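PDB 2RIF: conserved protein with 2 CBS domains from Pyrobaculum aerophilum, which binds AMP through its pair of CBS domains and probably serves as an adenine-nucleotide sensing module, although its cellular role is not established. Local coordinates for residues A[9-14]-A[115-120]; A[15-20]-A[40-45]; A[36-41]-A[51-56]. All coordinates share one frame; numbering follows the deposited sequence.

Interaction 1 (A[9-14]-A[115-120]). With CS (cesium ion), chain F; AMP (adenosine monophosphate), chain G.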
# COMPACT_ATOMS: atom_id res chain seq x y z
N GLU A 9 3.66 -21.46 1.20
CA GLU A 9 2.28 -21.91 1.21
C GLU A 9 1.29 -20.77 0.98
O GLU A 9 0.17 -21.00 0.51
CB GLU A 9 1.97 -22.64 2.53
CG GLU A 9 2.85 -23.87 2.77
CD GLU A 9 2.62 -24.52 4.12
OE1 GLU A 9 3.47 -25.34 4.53
OE2 GLU A 9 1.60 -24.21 4.78
N LEU A 10 1.69 -19.54 1.31
CA LEU A 10 0.86 -18.35 1.07
C LEU A 10 1.09 -17.74 -0.31
O LEU A 10 0.45 -16.75 -0.66
CB LEU A 10 1.11 -17.29 2.15
CG LEU A 10 0.72 -17.65 3.59
CD1 LEU A 10 1.01 -16.49 4.52
CD2 LEU A 10 -0.75 -18.05 3.67
N LEU A 11 1.99 -18.33 -1.10
CA LEU A 11 2.20 -17.90 -2.49
C LEU A 11 1.08 -18.42 -3.38
O LEU A 11 0.78 -19.61 -3.37
CB LEU A 11 3.56 -18.39 -3.02
CG LEU A 11 4.73 -17.41 -2.94
CD1 LEU A 11 4.52 -16.26 -3.91
CD2 LEU A 11 4.93 -16.89 -1.52
N LYS A 12 0.47 -17.52 -4.15
CA LYS A 12 -0.61 -17.89 -5.07
C LYS A 12 -0.42 -17.35 -6.50
O LYS A 12 -1.32 -17.50 -7.33
CB LYS A 12 -1.97 -17.41 -4.52
CG LYS A 12 -2.04 -15.91 -4.19
CD LYS A 12 -1.77 -15.62 -2.72
CE LYS A 12 -2.98 -15.96 -1.84
NZ LYS A 12 -2.76 -15.60 -0.42
N ARG A 13 0.73 -16.76 -6.79
CA ARG A 13 0.96 -16.12 -8.08
C ARG A 13 2.44 -16.11 -8.47
O ARG A 13 3.31 -15.98 -7.61
CB ARG A 13 0.44 -14.68 -8.03
CG ARG A 13 0.35 -13.97 -9.38
CD ARG A 13 -0.02 -12.49 -9.25
NE ARG A 13 -1.08 -12.24 -8.27
CZ ARG A 13 -1.84 -11.15 -8.22
NH1 ARG A 13 -1.69 -10.17 -9.11
NH2 ARG A 13 -2.77 -11.04 -7.28
N PRO A 14 2.74 -16.25 -9.78
CA PRO A 14 4.13 -16.12 -10.23
C PRO A 14 4.63 -14.68 -10.06
O PRO A 14 3.85 -13.74 -10.24
CB PRO A 14 4.07 -16.48 -11.72
CG PRO A 14 2.77 -17.15 -11.93
CD PRO A 14 1.84 -16.63 -10.89
N GLY A 115 8.86 -15.77 -5.28
CA GLY A 115 7.64 -14.97 -5.32
C GLY A 115 7.71 -13.74 -4.44
O GLY A 115 8.77 -13.38 -3.93
N VAL A 116 6.56 -13.10 -4.26
CA VAL A 116 6.45 -11.91 -3.43
C VAL A 116 5.23 -12.02 -2.52
O VAL A 116 4.13 -12.34 -2.98
CB VAL A 116 6.33 -10.63 -4.28
CG1 VAL A 116 5.95 -9.43 -3.42
CG2 VAL A 116 7.62 -10.38 -5.05
N LEU A 117 5.44 -11.74 -1.24
CA LEU A 117 4.37 -11.78 -0.25
C LEU A 117 4.00 -10.35 0.11
O LEU A 117 4.84 -9.46 0.08
CB LEU A 117 4.85 -12.54 0.99
CG LEU A 117 3.83 -13.36 1.77
CD1 LEU A 117 3.21 -14.44 0.89
CD2 LEU A 117 4.50 -13.98 2.99
N SER A 118 2.73 -10.15 0.45
CA SER A 118 2.20 -8.82 0.76
C SER A 118 1.50 -8.80 2.11
O SER A 118 1.05 -9.84 2.60
CB SER A 118 1.21 -8.40 -0.34
OG SER A 118 0.40 -7.31 0.07
N ILE A 119 1.40 -7.62 2.71
CA ILE A 119 0.66 -7.42 3.96
C ILE A 119 -0.81 -7.84 3.78
O ILE A 119 -1.49 -8.19 4.75
CB ILE A 119 0.74 -5.95 4.44
CG1 ILE A 119 0.28 -5.82 5.89
CG2 ILE A 119 -0.08 -5.04 3.53
CD1 ILE A 119 0.57 -4.47 6.49
N ARG A 120 -1.29 -7.79 2.54
CA ARG A 120 -2.64 -8.23 2.19
C ARG A 120 -2.82 -9.74 2.44
O ARG A 120 -3.91 -10.18 2.82
CB ARG A 120 -2.91 -7.90 0.71
CG ARG A 120 -4.35 -7.65 0.37
CD ARG A 120 -4.52 -7.39 -1.12
NE ARG A 120 -3.85 -6.16 -1.56
CZ ARG A 120 -4.39 -4.94 -1.55
NH1 ARG A 120 -5.63 -4.73 -1.12
NH2 ARG A 120 -3.67 -3.91 -1.98
CS CS F . 0.08 -22.89 -3.01
P AMP G . -0.70 -5.99 -3.58
O1P AMP G . -1.65 -4.92 -4.06
O2P AMP G . 0.56 -6.08 -4.41
O3P AMP G . -0.47 -6.02 -2.09
O5' AMP G . -1.54 -7.33 -3.84
C5' AMP G . -1.31 -8.21 -4.93
C4' AMP G . -1.31 -9.65 -4.43
O4' AMP G . -0.49 -10.44 -5.29
C3' AMP G . -0.78 -9.81 -3.01
O3' AMP G . -1.80 -10.28 -2.14
C2' AMP G . 0.39 -10.78 -3.12
O2' AMP G . 0.04 -12.08 -2.64
C1' AMP G . 0.68 -10.87 -4.61
N9 AMP G . 1.82 -10.01 -5.02
C8 AMP G . 2.12 -8.77 -4.59
N7 AMP G . 3.23 -8.29 -5.22
C5 AMP G . 3.65 -9.24 -6.07
C6 AMP G . 4.75 -9.42 -7.05
N6 AMP G . 5.66 -8.44 -7.24
N1 AMP G . 4.80 -10.59 -7.73
C2 AMP G . 3.90 -11.57 -7.55
N3 AMP G . 2.88 -11.48 -6.69
C4 AMP G . 2.71 -10.36 -5.94
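Leu-11, in the loop ahead of strand 17-19, lays its branched end over strand 113-118 at Gly-115 and Leu-117. Its CB and CG serve as a stalk, crossing the Leu-117 side chain obliquely, and the contacts are made by the two methyls. CD1 settles on the backbone, 3.7 Å from Gly-115 CA and close to Val-116 N; CD2 turns to the side chain of Leu-117 and stops 3.8 Å from its CD1. Because Gly-115 has no CB, the methyl can lie this close to the strand; a side chain there would run into it. The same Leu-117 CD1 also meets Leu-10, 3.8 Å from its CB, and is thus touched by two consecutive leucines of the loop. Val-106 and Val-104 of strand 103-107 and Ala-92 of helix 89-99 complete this apolar cluster. The Leu-11 backbone O binds a cesium ion at 3.4 Å.

Both segments also reach one AMP. Val-116 packs on its adenine, CB 3.4 Å from C6. The Arg-13 guanidinium lies with one face over the ribose O4', which sits toward its rim. Ser-118 OG donates to phosphate O3P at 2.7 Å and accepts the N-H of Arg-120, an N-cap bond at the start of helix 119-123. With CG anti to its backbone N (chi1 -151°) and a bend at chi3, Arg-120 brings NH2 to O1P at 3.1 Å. Where the strand passes into the helix, Ser-118 and Asp-121 both bond the AMP, as in the Ser/Thr-x-x-Asp signature of nucleotide-binding CBS domains.

Interaction 2 (A[15-20]-A[40-45]). With AMP (adenosine monophosphate), chain G.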
# COMPACT_ATOMS: atom_id res chain seq x y z
N PRO A 15 5.92 -14.50 -9.74
CA PRO A 15 6.47 -13.18 -9.44
C PRO A 15 6.33 -12.17 -10.59
O PRO A 15 6.68 -12.48 -11.73
CB PRO A 15 7.95 -13.46 -9.16
CG PRO A 15 8.23 -14.76 -9.81
CD PRO A 15 6.97 -15.55 -9.72
N VAL A 16 5.80 -10.99 -10.27
CA VAL A 16 5.69 -9.89 -11.22
C VAL A 16 7.03 -9.16 -11.21
O VAL A 16 7.41 -8.58 -10.19
CB VAL A 16 4.57 -8.91 -10.83
CG1 VAL A 16 4.58 -7.69 -11.74
CG2 VAL A 16 3.22 -9.61 -10.87
N SER A 17 7.74 -9.19 -12.33
CA SER A 17 9.08 -8.62 -12.39
C SER A 17 9.43 -8.02 -13.75
O SER A 17 8.82 -8.35 -14.76
CB SER A 17 10.11 -9.69 -12.04
OG SER A 17 10.09 -10.74 -12.99
N LEU A 18 10.42 -7.14 -13.74
CA LEU A 18 10.99 -6.58 -14.96
C LEU A 18 12.51 -6.61 -14.85
O LEU A 18 13.04 -6.75 -13.74
CB LEU A 18 10.54 -5.13 -15.16
CG LEU A 18 9.05 -4.83 -15.27
CD1 LEU A 18 8.40 -4.82 -13.89
CD2 LEU A 18 8.81 -3.49 -15.96
N PRO A 19 13.22 -6.51 -15.98
CA PRO A 19 14.68 -6.37 -15.91
C PRO A 19 15.07 -5.04 -15.28
O PRO A 19 14.32 -4.06 -15.41
CB PRO A 19 15.12 -6.43 -17.38
CG PRO A 19 13.99 -7.06 -18.10
CD PRO A 19 12.75 -6.66 -17.37
N GLU A 20 16.23 -4.99 -14.63
CA GLU A 20 16.69 -3.78 -13.94
C GLU A 20 16.85 -2.56 -14.86
O GLU A 20 16.91 -1.43 -14.38
CB GLU A 20 18.00 -4.04 -13.19
CG GLU A 20 19.20 -4.37 -14.07
CD GLU A 20 20.51 -4.42 -13.29
OE1 GLU A 20 20.57 -5.09 -12.24
OE2 GLU A 20 21.48 -3.79 -13.74
N VAL A 40 9.40 -6.49 -8.75
CA VAL A 40 10.78 -6.89 -8.49
C VAL A 40 11.63 -6.64 -9.73
O VAL A 40 11.29 -7.08 -10.82
CB VAL A 40 10.87 -8.39 -8.12
CG1 VAL A 40 12.31 -8.76 -7.77
CG2 VAL A 40 9.94 -8.72 -6.96
N LEU A 41 12.73 -5.92 -9.57
CA LEU A 41 13.67 -5.71 -10.66
C LEU A 41 14.75 -6.79 -10.60
O LEU A 41 15.41 -6.95 -9.57
CB LEU A 41 14.29 -4.32 -10.60
CG LEU A 41 13.30 -3.15 -10.71
CD1 LEU A 41 14.04 -1.83 -10.65
CD2 LEU A 41 12.46 -3.24 -11.98
N THR A 42 14.91 -7.53 -11.69
CA THR A 42 15.85 -8.65 -11.75
C THR A 42 17.11 -8.28 -12.52
O THR A 42 17.13 -7.31 -13.29
CB THR A 42 15.20 -9.88 -12.41
OG1 THR A 42 14.85 -9.58 -13.77
CG2 THR A 42 13.95 -10.29 -11.64
N ALA A 43 18.17 -9.06 -12.30
CA ALA A 43 19.47 -8.79 -12.91
C ALA A 43 19.43 -8.88 -14.44
O ALA A 43 18.52 -9.47 -15.02
CB ALA A 43 20.52 -9.75 -12.35
N ARG A 44 20.45 -8.30 -15.07
CA ARG A 44 20.55 -8.27 -16.53
C ARG A 44 20.94 -9.66 -17.01
O ARG A 44 20.29 -10.24 -17.88
CB ARG A 44 21.62 -7.27 -16.99
CG ARG A 44 21.61 -5.90 -16.28
CD ARG A 44 22.98 -5.21 -16.34
NE ARG A 44 23.03 -4.14 -17.33
CZ ARG A 44 23.30 -4.29 -18.63
NH1 ARG A 44 23.55 -5.49 -19.15
NH2 ARG A 44 23.32 -3.22 -19.42
N ASP A 45 22.02 -10.18 -16.42
CA ASP A 45 22.57 -11.49 -16.76
C ASP A 45 21.74 -12.66 -16.22
O ASP A 45 21.64 -13.70 -16.87
CB ASP A 45 24.02 -11.61 -16.27
CG ASP A 45 24.17 -11.35 -14.76
OD1 ASP A 45 23.29 -10.68 -14.17
OD2 ASP A 45 25.17 -11.81 -14.18
P AMP G . -0.70 -5.99 -3.58
O1P AMP G . -1.65 -4.92 -4.06
O2P AMP G . 0.56 -6.08 -4.41
O3P AMP G . -0.47 -6.02 -2.09
O5' AMP G . -1.54 -7.33 -3.84
C5' AMP G . -1.31 -8.21 -4.93
C4' AMP G . -1.31 -9.65 -4.43
O4' AMP G . -0.49 -10.44 -5.29
C3' AMP G . -0.78 -9.81 -3.01
O3' AMP G . -1.80 -10.28 -2.14
C2' AMP G . 0.39 -10.78 -3.12
O2' AMP G . 0.04 -12.08 -2.64
C1' AMP G . 0.68 -10.87 -4.61
N9 AMP G . 1.82 -10.01 -5.02
C8 AMP G . 2.12 -8.77 -4.59
N7 AMP G . 3.23 -8.29 -5.22
C5 AMP G . 3.65 -9.24 -6.07
C6 AMP G . 4.75 -9.42 -7.05
N6 AMP G . 5.66 -8.44 -7.24
N1 AMP G . 4.80 -10.59 -7.73
C2 AMP G . 3.90 -11.57 -7.55
N3 AMP G . 2.88 -11.48 -6.69
C4 AMP G . 2.71 -10.36 -5.94
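Glu-20 and Arg-44 cross just past the C-terminal ends of two parallel strands, their carboxylate and guanidinium planes 86° apart. Glu-20 OE2 lies against the aliphatic part of the arginine, 3.3 Å from Arg-44 CG, while Arg-44 NE stays 3.9 Å from Glu-20 OE2, a long salt bridge. With its CG between the backbone N and the carbonyl carbon (chi1 65°), Glu-20 runs out past Thr-42 O, which accepts the Glu-20 N-H at 2.8 Å. Cutting Glu-20 back to an alanine would remove the carboxylate and is likely to leave Arg-44 without this long-range mate and its methylenes less covered. Further back, Ser-17 and Val-40 stand on one face of the sheet, CB to CB 4.2 Å, and Leu-18 and Leu-41 on the other, Leu-18 CB 4.2 Å from Leu-41 CD2. Leu-18 O receives Thr-42 N at 2.9 Å and a weak bond from Thr-42 OG1. Val-16 uses both backbone ends: its N gives a nearly straight 2.8 Å bond to adenine N1 of AMP, and its O takes Val-40 N. The pair is the parallel core of a beta-alpha-beta unit, whose helix 24-34 covers Val-16 and Leu-18, while Val-40 faces Leu-113 and Val-116 of strand 113-118.

Interaction 3 (A[36-41]-A[51-56]). With AMP (adenosine monophosphate), chain H; AMP (adenosine monophosphate), chain G.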
# COMPACT_ATOMS: atom_id res chain seq x y z
N VAL A 36 -0.90 -4.96 -8.83
CA VAL A 36 -0.09 -5.18 -7.64
C VAL A 36 0.60 -3.88 -7.22
O VAL A 36 0.67 -2.92 -8.00
CB VAL A 36 0.97 -6.28 -7.87
CG1 VAL A 36 0.28 -7.61 -8.19
CG2 VAL A 36 1.92 -5.89 -8.99
N GLY A 37 1.11 -3.86 -6.00
CA GLY A 37 1.72 -2.66 -5.43
C GLY A 37 3.23 -2.59 -5.59
O GLY A 37 3.82 -1.52 -5.45
N LEU A 38 3.85 -3.73 -5.89
CA LEU A 38 5.31 -3.82 -5.98
C LEU A 38 5.73 -4.60 -7.22
O LEU A 38 5.01 -5.48 -7.68
CB LEU A 38 5.85 -4.52 -4.73
CG LEU A 38 7.36 -4.49 -4.48
CD1 LEU A 38 7.74 -3.26 -3.65
CD2 LEU A 38 7.81 -5.76 -3.78
N ALA A 39 6.90 -4.25 -7.75
CA ALA A 39 7.51 -4.97 -8.87
C ALA A 39 8.97 -5.25 -8.54
O ALA A 39 9.68 -4.36 -8.09
CB ALA A 39 7.40 -4.16 -10.15
N VAL A 40 9.40 -6.49 -8.75
CA VAL A 40 10.78 -6.89 -8.49
C VAL A 40 11.63 -6.64 -9.73
O VAL A 40 11.29 -7.08 -10.82
CB VAL A 40 10.87 -8.39 -8.12
CG1 VAL A 40 12.31 -8.76 -7.77
CG2 VAL A 40 9.94 -8.72 -6.96
N LEU A 41 12.73 -5.92 -9.57
CA LEU A 41 13.67 -5.71 -10.66
C LEU A 41 14.75 -6.79 -10.60
O LEU A 41 15.41 -6.95 -9.57
CB LEU A 41 14.29 -4.32 -10.60
CG LEU A 41 13.30 -3.15 -10.71
CD1 LEU A 41 14.04 -1.83 -10.65
CD2 LEU A 41 12.46 -3.24 -11.98
N VAL A 51 17.49 -7.92 -7.90
CA VAL A 51 18.48 -6.89 -7.57
C VAL A 51 17.86 -5.65 -6.91
O VAL A 51 18.56 -4.87 -6.28
CB VAL A 51 19.27 -6.44 -8.82
CG1 VAL A 51 20.09 -7.60 -9.36
CG2 VAL A 51 18.34 -5.88 -9.89
N ALA A 52 16.54 -5.48 -7.07
CA ALA A 52 15.84 -4.34 -6.48
C ALA A 52 14.33 -4.54 -6.50
O ALA A 52 13.83 -5.51 -7.07
CB ALA A 52 16.21 -3.07 -7.23
N VAL A 53 13.62 -3.61 -5.87
CA VAL A 53 12.16 -3.58 -5.91
C VAL A 53 11.69 -2.15 -6.13
O VAL A 53 12.33 -1.20 -5.69
CB VAL A 53 11.53 -4.13 -4.61
CG1 VAL A 53 11.86 -5.59 -4.43
CG2 VAL A 53 11.98 -3.30 -3.40
N VAL A 54 10.57 -2.02 -6.84
CA VAL A 54 9.95 -0.73 -7.08
C VAL A 54 8.47 -0.83 -6.71
O VAL A 54 7.75 -1.67 -7.25
CB VAL A 54 10.06 -0.29 -8.55
CG1 VAL A 54 9.38 1.06 -8.76
CG2 VAL A 54 11.52 -0.22 -8.98
N SER A 55 8.04 0.03 -5.79
CA SER A 55 6.64 0.11 -5.40
C SER A 55 5.96 1.29 -6.09
O SER A 55 6.62 2.21 -6.56
CB SER A 55 6.50 0.27 -3.89
OG SER A 55 5.18 0.63 -3.53
N GLU A 56 4.64 1.24 -6.12
CA GLU A 56 3.82 2.37 -6.56
C GLU A 56 4.07 3.62 -5.70
O GLU A 56 3.86 4.75 -6.16
CB GLU A 56 2.35 1.99 -6.50
CG GLU A 56 1.86 1.66 -5.09
CD GLU A 56 0.54 0.94 -5.09
OE1 GLU A 56 0.25 0.26 -4.09
OE2 GLU A 56 -0.19 1.05 -6.09
P AMP H . 5.01 -0.53 -0.05
O1P AMP H . 4.36 0.24 1.07
O2P AMP H . 5.30 -1.97 0.28
O3P AMP H . 4.37 -0.34 -1.40
O5' AMP H . 6.46 0.17 -0.22
C5' AMP H . 6.81 1.38 0.47
C4' AMP H . 8.31 1.65 0.35
O4' AMP H . 9.04 0.52 0.85
C3' AMP H . 8.74 1.84 -1.09
O3' AMP H . 9.73 2.87 -1.18
C2' AMP H . 9.30 0.50 -1.50
O2' AMP H . 10.32 0.61 -2.50
C1' AMP H . 9.82 -0.08 -0.19
N9 AMP H . 9.68 -1.55 -0.15
C8 AMP H . 8.53 -2.25 -0.16
N7 AMP H . 8.76 -3.58 -0.11
C5 AMP H . 10.09 -3.75 -0.07
C6 AMP H . 11.01 -4.90 0.00
N6 AMP H . 10.53 -6.16 0.02
N1 AMP H . 12.34 -4.63 0.03
C2 AMP H . 12.82 -3.37 0.00
N3 AMP H . 12.04 -2.29 -0.05
C4 AMP H . 10.69 -2.41 -0.09
P AMP G . -0.70 -5.99 -3.58
O1P AMP G . -1.65 -4.92 -4.06
O2P AMP G . 0.56 -6.08 -4.41
O3P AMP G . -0.47 -6.02 -2.09
O5' AMP G . -1.54 -7.33 -3.84
C5' AMP G . -1.31 -8.21 -4.93
C4' AMP G . -1.31 -9.65 -4.43
O4' AMP G . -0.49 -10.44 -5.29
C3' AMP G . -0.78 -9.81 -3.01
O3' AMP G . -1.80 -10.28 -2.14
C2' AMP G . 0.39 -10.78 -3.12
O2' AMP G . 0.04 -12.08 -2.64
C1' AMP G . 0.68 -10.87 -4.61
N9 AMP G . 1.82 -10.01 -5.02
C8 AMP G . 2.12 -8.77 -4.59
N7 AMP G . 3.23 -8.29 -5.22
C5 AMP G . 3.65 -9.24 -6.07
C6 AMP G . 4.75 -9.42 -7.05
N6 AMP G . 5.66 -8.44 -7.24
N1 AMP G . 4.80 -10.59 -7.73
C2 AMP G . 3.90 -11.57 -7.55
N3 AMP G . 2.88 -11.48 -6.69
C4 AMP G . 2.71 -10.36 -5.94
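A classic beta bulge lies at the turn end of this antiparallel hairpin: Val-51 and Ala-52 both face Leu-41, whose O accepts from Val-51 N at 2.8 Å and Ala-52 N at 3.1 Å. Val-51 CG2 closes over that carbonyl. Beyond the bulge the strands run in regular register, with Ala-39 and Val-54 bonded in both directions. On the face of Ala-39 and Leu-41, the Leu-41 side chain crosses Val-54, its CD1 3.4 Å from Val-54 CG2, next to Val-27 of helix 24-34, which packs on Ala-39 and Val-54. The opposite face belongs to Leu-38 and Val-53. Leu-38 turns its CG opposite the backbone N (chi1 -168°), which brings CD1 4.0 Å from Val-53 CB and near N7 of the chain H AMP; Val-53 CG2 lies over the same face of the adenine, 3.5 Å from N3.

Ser-55 OG caps Arg-57 N and bonds O3P of that AMP, at a doubtfully short length. The chain G AMP sits at the strand start, its O2P taking the N-H of Gly-37 at 2.8 Å, so the hairpin serves two nucleotide sites. The Glu-56 carboxylate forms salt bridges with Arg-57 and Arg-102 of the second subunit, while Glu-56 N bonds Gly-37 O at 3.0 Å (N-H...O 162°).

How the interactions relate
Interactions 2 and 3 build one three-stranded sheet: both use strand 38-42, with 17-19 parallel on one side and 50-55 antiparallel on the other, and their centres lie about 9 Å apart. In interaction 1 the loop 9-14 of the first CBS domain meets strand 113-118 of the second domain's sheet, its centre about 17 Å from that of interaction 2 and about 14 Å from that of interaction 3. Along the chain it closes a loop of about a hundred residues within which the other two are nested. Val-116 CG2 against Val-40 CG2, 3.4 Å apart, joins the sheets. All three contacts reach the same AMP, which therefore lies between the two domains.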